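Local coordinates for protein acetyl xylan esterase (Paenibacillus sp. R4, PDB 6AGQ) that probably hydrolyses acetyl esters, removing acetyl groups from acetylated xylan, as a cold-active esterase of the alpha/beta-hydrolase superfamily, at residues 42-47 with 169-174; 75-80 with 84-89; 163-168 with 177-182. All coordinates share one frame; numbering follows the deposited sequence.

Contact 1 (42-47 with 169-174)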
loop_
_atom_site.group_PDB
_atom_site.type_symbol
_atom_site.label_atom_id
_atom_site.label_comp_id
_atom_site.label_asym_id
_atom_site.label_seq_id
_atom_site.Cartn_x
_atom_site.Cartn_y
_atom_site.Cartn_z
ATOM N N ALA A 42 -14.945 28.758 -36.793
ATOM C CA ALA A 42 -14.948 29.311 -35.436
ATOM C C ALA A 42 -16.309 29.946 -35.021
ATOM O O ALA A 42 -16.839 30.790 -35.715
ATOM C CB ALA A 42 -13.829 30.326 -35.281
ATOM N N GLN A 43 -16.876 29.482 -33.912
ATOM C CA GLN A 43 -17.992 30.147 -33.272
ATOM C C GLN A 43 -17.463 30.626 -31.918
ATOM O O GLN A 43 -16.704 29.930 -31.212
ATOM C CB GLN A 43 -19.206 29.240 -33.085
ATOM C CG GLN A 43 -19.794 28.574 -34.351
ATOM C CD GLN A 43 -20.794 27.443 -34.009
ATOM O OE1 GLN A 43 -20.551 26.264 -34.307
ATOM N NE2 GLN A 43 -21.915 27.802 -33.350
ATOM N N VAL A 44 -17.829 31.837 -31.565
ATOM C CA VAL A 44 -17.456 32.402 -30.311
ATOM C C VAL A 44 -18.728 32.938 -29.598
ATOM O O VAL A 44 -19.648 33.408 -30.233
ATOM C CB VAL A 44 -16.397 33.433 -30.636
ATOM C CG1 VAL A 44 -16.067 34.245 -29.441
ATOM C CG2 VAL A 44 -15.139 32.739 -31.164
ATOM N N ASN A 45 -18.758 32.922 -28.287
ATOM C CA ASN A 45 -19.955 33.347 -27.516
ATOM C C ASN A 45 -19.499 33.965 -26.169
ATOM O O ASN A 45 -18.893 33.277 -25.369
ATOM C CB ASN A 45 -20.787 32.067 -27.296
ATOM C CG ASN A 45 -21.856 32.199 -26.257
ATOM O OD1 ASN A 45 -22.307 33.291 -25.935
ATOM N ND2 ASN A 45 -22.299 31.060 -25.741
ATOM N N LEU A 46 -19.770 35.240 -25.930
ATOM C CA LEU A 46 -19.332 35.911 -24.702
ATOM C C LEU A 46 -20.058 35.318 -23.500
ATOM O O LEU A 46 -21.266 35.090 -23.550
ATOM C CB LEU A 46 -19.609 37.392 -24.776
ATOM C CG LEU A 46 -19.078 38.355 -23.733
ATOM C CD1 LEU A 46 -17.563 38.444 -23.806
ATOM C CD2 LEU A 46 -19.652 39.753 -24.033
ATOM N N VAL A 47 -19.305 35.011 -22.447
ATOM C CA VAL A 47 -19.885 34.589 -21.194
ATOM C C VAL A 47 -20.345 35.843 -20.457
ATOM O O VAL A 47 -19.510 36.718 -20.134
ATOM C CB VAL A 47 -18.897 33.781 -20.318
ATOM C CG1 VAL A 47 -19.504 33.580 -18.923
ATOM C CG2 VAL A 47 -18.609 32.431 -20.981
ATOM N N CYS A 169 -4.666 33.181 -34.352
ATOM C CA CYS A 169 -4.207 34.101 -35.429
ATOM C C CYS A 169 -5.362 34.752 -36.210
ATOM O O CYS A 169 -5.251 35.879 -36.668
ATOM C CB CYS A 169 -3.273 33.403 -36.397
ATOM S SG CYS A 169 -1.696 33.096 -35.607
ATOM N N SER A 170 -6.478 34.045 -36.315
ATOM C CA SER A 170 -7.719 34.678 -36.808
ATOM C C SER A 170 -8.338 35.778 -35.914
ATOM O O SER A 170 -9.210 36.514 -36.401
ATOM C CB SER A 170 -8.781 33.616 -37.068
ATOM O OG SER A 170 -9.394 33.233 -35.840
ATOM N N ARG A 171 -7.944 35.913 -34.641
ATOM C CA ARG A 171 -8.466 37.020 -33.799
ATOM C C ARG A 171 -7.767 38.304 -34.198
ATOM O O ARG A 171 -6.554 38.360 -34.270
ATOM C CB ARG A 171 -8.289 36.763 -32.289
ATOM C CG ARG A 171 -8.842 35.424 -31.777
ATOM C CD ARG A 171 -10.359 35.289 -31.975
ATOM N NE ARG A 171 -10.712 34.645 -33.242
ATOM C CZ ARG A 171 -11.935 34.561 -33.773
ATOM N NH1 ARG A 171 -12.983 35.059 -33.163
ATOM N NH2 ARG A 171 -12.110 33.913 -34.918
ATOM N N GLU A 172 -8.524 39.349 -34.481
ATOM C CA GLU A 172 -7.915 40.575 -34.996
ATOM C C GLU A 172 -7.060 41.299 -33.950
ATOM O O GLU A 172 -6.036 41.864 -34.285
ATOM C CB GLU A 172 -8.975 41.487 -35.617
ATOM C CG GLU A 172 -9.582 40.860 -36.886
ATOM C CD GLU A 172 -8.643 40.792 -38.116
ATOM O OE1 GLU A 172 -7.597 41.518 -38.197
ATOM O OE2 GLU A 172 -8.985 39.990 -39.030
ATOM N N GLU A 173 -7.448 41.209 -32.683
ATOM C CA GLU A 173 -6.676 41.793 -31.586
ATOM C C GLU A 173 -5.323 41.107 -31.313
ATOM O O GLU A 173 -4.446 41.716 -30.689
ATOM C CB GLU A 173 -7.517 41.861 -30.291
ATOM C CG GLU A 173 -7.877 40.515 -29.652
ATOM C CD GLU A 173 -9.164 39.835 -30.201
ATOM O OE1 GLU A 173 -9.701 40.277 -31.295
ATOM O OE2 GLU A 173 -9.625 38.832 -29.548
ATOM N N VAL A 174 -5.162 39.852 -31.772
ATOM C CA VAL A 174 -3.959 39.096 -31.466
ATOM C C VAL A 174 -2.778 39.491 -32.358
ATOM O O VAL A 174 -2.932 39.714 -33.553
ATOM C CB VAL A 174 -4.243 37.576 -31.489
ATOM C CG1 VAL A 174 -2.963 36.777 -31.551
ATOM C CG2 VAL A 174 -5.033 37.205 -30.217
#
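The guanidinium of Arg171 meets Val44 and Ala42 obliquely, neither squarely over a face nor squarely at an edge. Val44 CG2 lies 3.7 Å from Arg171 NH1. Ala42 CB lies 4.0 Å from Arg171 NH2. Both contacts are van der Waals contacts between a methyl group and a nitrogen of the charged group. The edge of the guanidinium that carries NE and NH2 is taken by Ser170 OG. Arg171 NH2 donates to Ser170 OG at 2.9 Å with an N-H...O angle of 156°. Arg171 NE donates to the same oxygen, Ser170 OG, at 3.2 Å and is more bent. Both bonds run nearly in the guanidinium plane, so this side-on grip on one atom limits rotation of the group. The arginine chain bends at chi2 (-62°) and chi3 (92°). These bends fold it back to Ser170 and bring its end to the valine. Val44 comes from the opposite direction. With an alanine here, Val44 and Ala42 would probably keep Phe167 but lose the guanidinium beside them, and Ser170 OG would lose two donors. Ser170 OG also bonds to Phe167 O, which ties this group to the last turn of helix 153-170. The chain then makes a type I turn from Arg171 to Val174, closed by Val174 N to Arg171 O. The contact joins the C-terminal end of helix 153-170 to strand 43-46, one of the two edge strands of the alpha/beta-hydrolase sheet within this chain. Phe167 of the helix packs on Ala42 and Val44, and Tyr74 of strand 69-77 touches Arg171.

Contact 2 (75-80 with 84-89)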
loop_
_atom_site.group_PDB
_atom_site.type_symbol
_atom_site.label_atom_id
_atom_site.label_comp_id
_atom_site.label_asym_id
_atom_site.label_seq_id
_atom_site.Cartn_x
_atom_site.Cartn_y
_atom_site.Cartn_z
ATOM N N VAL A 75 -9.847 34.073 -23.527
ATOM C CA VAL A 75 -9.903 35.102 -22.481
ATOM C C VAL A 75 -9.001 36.258 -22.915
ATOM O O VAL A 75 -7.826 36.037 -23.387
ATOM C CB VAL A 75 -9.432 34.531 -21.112
ATOM C CG1 VAL A 75 -9.432 35.582 -20.069
ATOM C CG2 VAL A 75 -10.334 33.392 -20.631
ATOM N N THR A 76 -9.524 37.477 -22.795
ATOM C CA THR A 76 -8.707 38.717 -23.012
ATOM C C THR A 76 -8.966 39.776 -21.933
ATOM O O THR A 76 -10.058 39.783 -21.306
ATOM C CB THR A 76 -8.963 39.395 -24.386
ATOM O OG1 THR A 76 -10.157 40.147 -24.332
ATOM C CG2 THR A 76 -9.110 38.394 -25.470
ATOM N N PRO A 77 -7.976 40.673 -21.707
ATOM C CA PRO A 77 -8.277 41.842 -20.885
ATOM C C PRO A 77 -9.531 42.562 -21.416
ATOM O O PRO A 77 -9.724 42.613 -22.626
ATOM C CB PRO A 77 -7.064 42.731 -21.071
ATOM C CG PRO A 77 -5.998 41.884 -21.700
ATOM C CD PRO A 77 -6.719 40.842 -22.464
ATOM N N LYS A 78 -10.416 43.046 -20.539
ATOM C CA LYS A 78 -11.613 43.737 -21.016
ATOM C C LYS A 78 -11.191 45.045 -21.720
ATOM O O LYS A 78 -10.067 45.540 -21.536
ATOM C CB LYS A 78 -12.603 44.043 -19.877
ATOM C CG LYS A 78 -12.091 45.035 -18.828
ATOM C CD LYS A 78 -13.236 45.823 -18.190
ATOM C CE LYS A 78 -12.785 46.652 -16.986
ATOM N NZ LYS A 78 -11.572 47.472 -17.289
ATOM N N GLY A 79 -12.081 45.562 -22.545
ATOM C CA GLY A 79 -11.919 46.902 -23.140
ATOM C C GLY A 79 -11.403 46.825 -24.554
ATOM O O GLY A 79 -11.344 45.748 -25.140
ATOM N N GLU A 80 -11.044 47.985 -25.078
ATOM C CA GLU A 80 -10.619 48.181 -26.453
ATOM C C GLU A 80 -9.188 47.705 -26.631
ATOM O O GLU A 80 -8.359 47.911 -25.748
ATOM C CB GLU A 80 -10.679 49.687 -26.786
ATOM C CG GLU A 80 -10.390 50.066 -28.254
ATOM C CD GLU A 80 -8.916 50.356 -28.606
ATOM O OE1 GLU A 80 -8.035 50.421 -27.712
ATOM O OE2 GLU A 80 -8.637 50.528 -29.812
ATOM N N GLY A 84 -3.885 43.451 -33.951
ATOM C CA GLY A 84 -2.488 42.969 -33.868
ATOM C C GLY A 84 -1.658 43.399 -32.669
ATOM O O GLY A 84 -0.440 43.444 -32.784
ATOM N N SER A 85 -2.290 43.677 -31.528
ATOM C CA SER A 85 -1.608 44.255 -30.353
ATOM C C SER A 85 -1.349 43.285 -29.172
ATOM O O SER A 85 -0.360 43.440 -28.451
ATOM C CB SER A 85 -2.373 45.473 -29.828
ATOM O OG SER A 85 -3.655 45.112 -29.306
ATOM N N LEU A 86 -2.201 42.291 -28.997
ATOM C CA LEU A 86 -2.164 41.476 -27.806
ATOM C C LEU A 86 -1.286 40.267 -28.025
ATOM O O LEU A 86 -1.565 39.461 -28.933
ATOM C CB LEU A 86 -3.576 40.973 -27.401
ATOM C CG LEU A 86 -4.579 42.021 -26.941
ATOM C CD1 LEU A 86 -5.838 41.354 -26.452
ATOM C CD2 LEU A 86 -4.048 42.910 -25.832
ATOM N N PRO A 87 -0.293 40.076 -27.162
ATOM C CA PRO A 87 0.358 38.747 -27.161
ATOM C C PRO A 87 -0.606 37.630 -26.741
ATOM O O PRO A 87 -1.705 37.910 -26.253
ATOM C CB PRO A 87 1.554 38.917 -26.201
ATOM C CG PRO A 87 1.332 40.208 -25.463
ATOM C CD PRO A 87 0.261 40.997 -26.152
ATOM N N VAL A 88 -0.257 36.377 -27.009
ATOM C CA VAL A 88 -1.211 35.296 -26.777
ATOM C C VAL A 88 -0.530 34.033 -26.268
ATOM O O VAL A 88 0.532 33.692 -26.699
ATOM C CB VAL A 88 -2.132 34.994 -28.003
ATOM C CG1 VAL A 88 -1.394 34.432 -29.191
ATOM C CG2 VAL A 88 -3.242 34.018 -27.662
ATOM N N LEU A 89 -1.201 33.357 -25.339
ATOM C CA LEU A 89 -0.765 32.102 -24.788
ATOM C C LEU A 89 -1.794 30.993 -25.096
ATOM O O LEU A 89 -3.025 31.123 -24.871
ATOM C CB LEU A 89 -0.545 32.285 -23.297
ATOM C CG LEU A 89 0.193 31.145 -22.624
ATOM C CD1 LEU A 89 1.103 31.702 -21.557
ATOM C CD2 LEU A 89 -0.773 30.097 -22.061
#
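Leu86 meets Pro77 and Thr76 with a single methyl, CD1. That methyl is 4.1 Å from Pro77 CD and 4.2 Å from Thr76 CB. Leu86 and Pro77 reach toward each other, the leucine methyl ending on the CD corner of the proline ring, at the carbon bonded to the ring nitrogen. The leucine has CG anti to its carbonyl carbon (chi1 -67°) and an extended second torsion. This directs CD1 to Pro77 and Thr76. Thr76 offers its CB to the leucine. Its hydroxyl is used within its own segment: OG1 donates to Pro77 O at 3.0 Å. The donor stands above the plane of that carbonyl, 48° out of it. Pro77 O also accepts from His81 NE2, so two donors serve this one oxygen. His81 touches Leu86 as well. The segments belong to strands 69-77 and 86-92 of the alpha/beta-hydrolase sheet. These are not adjacent in it, because strand 114-118 runs between them. No hydrogen bond links the two segments directly. Their backbones pair with other partners: Val75 with Ala115, and Leu86 with Glu173. The contact lies where the short connection between the two strands begins and ends. Leu86 and Thr76 are buried. Across the segments the contact rests on methyl, ring and CB carbons, while the threonine hydroxyl is satisfied by Pro77 O in its own segment.

Contact 3 (163-168 with 177-182)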
loop_
_atom_site.group_PDB
_atom_site.type_symbol
_atom_site.label_atom_id
_atom_site.label_comp_id
_atom_site.label_asym_id
_atom_site.label_seq_id
_atom_site.Cartn_x
_atom_site.Cartn_y
_atom_site.Cartn_z
ATOM N N ARG A 163 -4.392 23.845 -35.308
ATOM C CA ARG A 163 -5.580 24.627 -35.588
ATOM C C ARG A 163 -5.963 25.600 -34.448
ATOM O O ARG A 163 -6.567 26.637 -34.744
ATOM C CB ARG A 163 -6.719 23.693 -35.997
ATOM C CG ARG A 163 -6.436 23.069 -37.344
ATOM C CD ARG A 163 -7.295 21.859 -37.603
ATOM N NE ARG A 163 -8.650 22.244 -37.996
ATOM C CZ ARG A 163 -9.029 22.661 -39.195
ATOM N NH1 ARG A 163 -8.160 22.760 -40.227
ATOM N NH2 ARG A 163 -10.320 22.954 -39.370
ATOM N N ALA A 164 -5.589 25.324 -33.197
ATOM C CA ALA A 164 -5.649 26.344 -32.142
ATOM C C ALA A 164 -4.772 27.581 -32.443
ATOM O O ALA A 164 -5.106 28.693 -32.111
ATOM C CB ALA A 164 -5.279 25.750 -30.798
ATOM N N LEU A 165 -3.639 27.389 -33.092
ATOM C CA LEU A 165 -2.826 28.549 -33.520
ATOM C C LEU A 165 -3.522 29.288 -34.667
ATOM O O LEU A 165 -3.469 30.502 -34.688
ATOM C CB LEU A 165 -1.441 28.142 -33.971
ATOM C CG LEU A 165 -0.679 27.206 -33.041
ATOM C CD1 LEU A 165 0.575 26.656 -33.738
ATOM C CD2 LEU A 165 -0.372 27.882 -31.712
ATOM N N ASP A 166 -4.188 28.566 -35.588
ATOM C CA ASP A 166 -5.063 29.185 -36.642
ATOM C C ASP A 166 -6.178 29.995 -35.971
ATOM O O ASP A 166 -6.529 31.057 -36.443
ATOM C CB ASP A 166 -5.802 28.153 -37.593
ATOM C CG ASP A 166 -4.848 27.238 -38.441
ATOM O OD1 ASP A 166 -3.645 27.519 -38.545
ATOM O OD2 ASP A 166 -5.336 26.215 -39.027
ATOM N N PHE A 167 -6.784 29.461 -34.918
ATOM C CA PHE A 167 -7.835 30.225 -34.217
ATOM C C PHE A 167 -7.282 31.515 -33.607
ATOM O O PHE A 167 -7.847 32.603 -33.864
ATOM C CB PHE A 167 -8.541 29.446 -33.123
ATOM C CG PHE A 167 -9.540 30.282 -32.337
ATOM C CD1 PHE A 167 -10.809 30.534 -32.846
ATOM C CD2 PHE A 167 -9.180 30.866 -31.090
ATOM C CE1 PHE A 167 -11.704 31.335 -32.129
ATOM C CE2 PHE A 167 -10.069 31.645 -30.356
ATOM C CZ PHE A 167 -11.338 31.882 -30.868
ATOM N N VAL A 168 -6.212 31.439 -32.815
ATOM C CA VAL A 168 -5.750 32.668 -32.211
ATOM C C VAL A 168 -5.283 33.658 -33.265
ATOM O O VAL A 168 -5.492 34.865 -33.081
ATOM C CB VAL A 168 -4.726 32.516 -31.051
ATOM C CG1 VAL A 168 -5.361 31.749 -29.908
ATOM C CG2 VAL A 168 -3.377 31.930 -31.459
ATOM N N SER A 177 2.985 37.466 -34.140
ATOM C CA SER A 177 4.415 37.321 -33.806
ATOM C C SER A 177 4.711 37.191 -32.275
ATOM O O SER A 177 5.876 37.114 -31.861
ATOM C CB SER A 177 5.208 38.469 -34.473
ATOM O OG SER A 177 4.973 39.691 -33.781
ATOM N N ARG A 178 3.679 37.158 -31.425
ATOM C CA ARG A 178 3.889 37.025 -29.998
ATOM C C ARG A 178 3.021 35.906 -29.425
ATOM O O ARG A 178 2.186 36.154 -28.571
ATOM C CB ARG A 178 3.672 38.414 -29.297
ATOM C CG ARG A 178 4.600 39.465 -29.895
ATOM C CD ARG A 178 4.462 40.843 -29.248
ATOM N NE ARG A 178 4.820 40.809 -27.849
ATOM C CZ ARG A 178 4.492 41.735 -26.956
ATOM N NH1 ARG A 178 3.825 42.831 -27.322
ATOM N NH2 ARG A 178 4.848 41.580 -25.685
ATOM N N ILE A 179 3.221 34.682 -29.913
ATOM C CA ILE A 179 2.484 33.505 -29.445
ATOM C C ILE A 179 3.370 32.574 -28.578
ATOM O O ILE A 179 4.484 32.227 -28.991
ATOM C CB ILE A 179 2.000 32.676 -30.627
ATOM C CG1 ILE A 179 1.065 33.489 -31.538
ATOM C CG2 ILE A 179 1.301 31.382 -30.172
ATOM C CD1 ILE A 179 0.832 32.778 -32.876
ATOM N N ALA A 180 2.871 32.174 -27.405
ATOM C CA ALA A 180 3.523 31.162 -26.589
ATOM C C ALA A 180 2.603 29.961 -26.435
ATOM O O ALA A 180 1.375 30.120 -26.446
ATOM C CB ALA A 180 3.889 31.702 -25.238
ATOM N N VAL A 181 3.205 28.780 -26.359
ATOM C CA VAL A 181 2.492 27.480 -26.197
ATOM C C VAL A 181 2.959 26.858 -24.886
ATOM O O VAL A 181 4.164 26.897 -24.584
ATOM C CB VAL A 181 2.642 26.532 -27.411
ATOM C CG1 VAL A 181 1.845 27.025 -28.624
ATOM C CG2 VAL A 181 4.076 26.375 -27.824
ATOM N N TYR A 182 2.007 26.387 -24.052
ATOM C CA TYR A 182 2.275 25.987 -22.659
ATOM C C TYR A 182 1.401 24.799 -22.291
ATOM O O TYR A 182 0.315 24.651 -22.801
ATOM C CB TYR A 182 2.042 27.160 -21.704
ATOM C CG TYR A 182 1.636 26.787 -20.319
ATOM C CD1 TYR A 182 2.525 26.114 -19.472
ATOM C CD2 TYR A 182 0.368 27.065 -19.841
ATOM C CE1 TYR A 182 2.147 25.665 -18.205
ATOM C CE2 TYR A 182 -0.015 26.672 -18.565
ATOM C CZ TYR A 182 0.879 25.964 -17.752
ATOM O OH TYR A 182 0.532 25.533 -16.506
#
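This contact is helix-on-sheet packing in the alpha/beta-hydrolase fold: helix 153-170 lies against strand 179-184 of the central sheet. The direct interaction is apolar. Leu165 carries it from the helix with one methyl, CD2, which touches both Ile179 and Val181. Leu165 and Ile179 cross obliquely, while Leu165 and Val181 meet at about a right angle. Ile179 uses its branch methyl CG2, which stands anti to the backbone N. This torsion (chi1 -60°) puts CG2, not CG1, against Leu165 CD2. Val168, one turn further along the helix, also points to the strand and covers it more loosely. No hydrogen bond crosses between the segments. The polar interactions run to other parts of the fold. Asp166 OD1 forms a salt bridge with Arg200 NH2. Arg163 NH1 bonds to Ser35 OG. The backbone of Ala180 pairs with strand 86-92. The strand runs into a GxSxG pattern (Gly183, Ser185, Gly187), consistent with the nucleophile elbow of this superfamily. Of the methyl contacts, Leu165 CD2 lies 4.2 Å from Ile179 CG2 and 3.9 Å from Val181 CG1.

Overall arrangement
The three contacts lie on the same side of the chain's centre and involve one mixed sheet. Contacts 1 and 3 share helix 153-170, and their centres are about 12 Å apart. Phe167 links them: its CE1 is 3.8 Å from Val44 CG2. Contacts 1 and 2 have centres about 10 Å apart. The turn after the helix probably hydrogen-bonds to the start of strand 86-92, with Glu173 O 2.9 Å from Leu86 N. Contacts 2 and 3, about 13 Å apart between centres, are joined by neighbouring strands 86-92 and 179-184. Val88 O lies 2.9 Å from Ala180 N. Contact 3 is nearest along the chain to the probable nucleophile elbow, which Val181 approaches without touching.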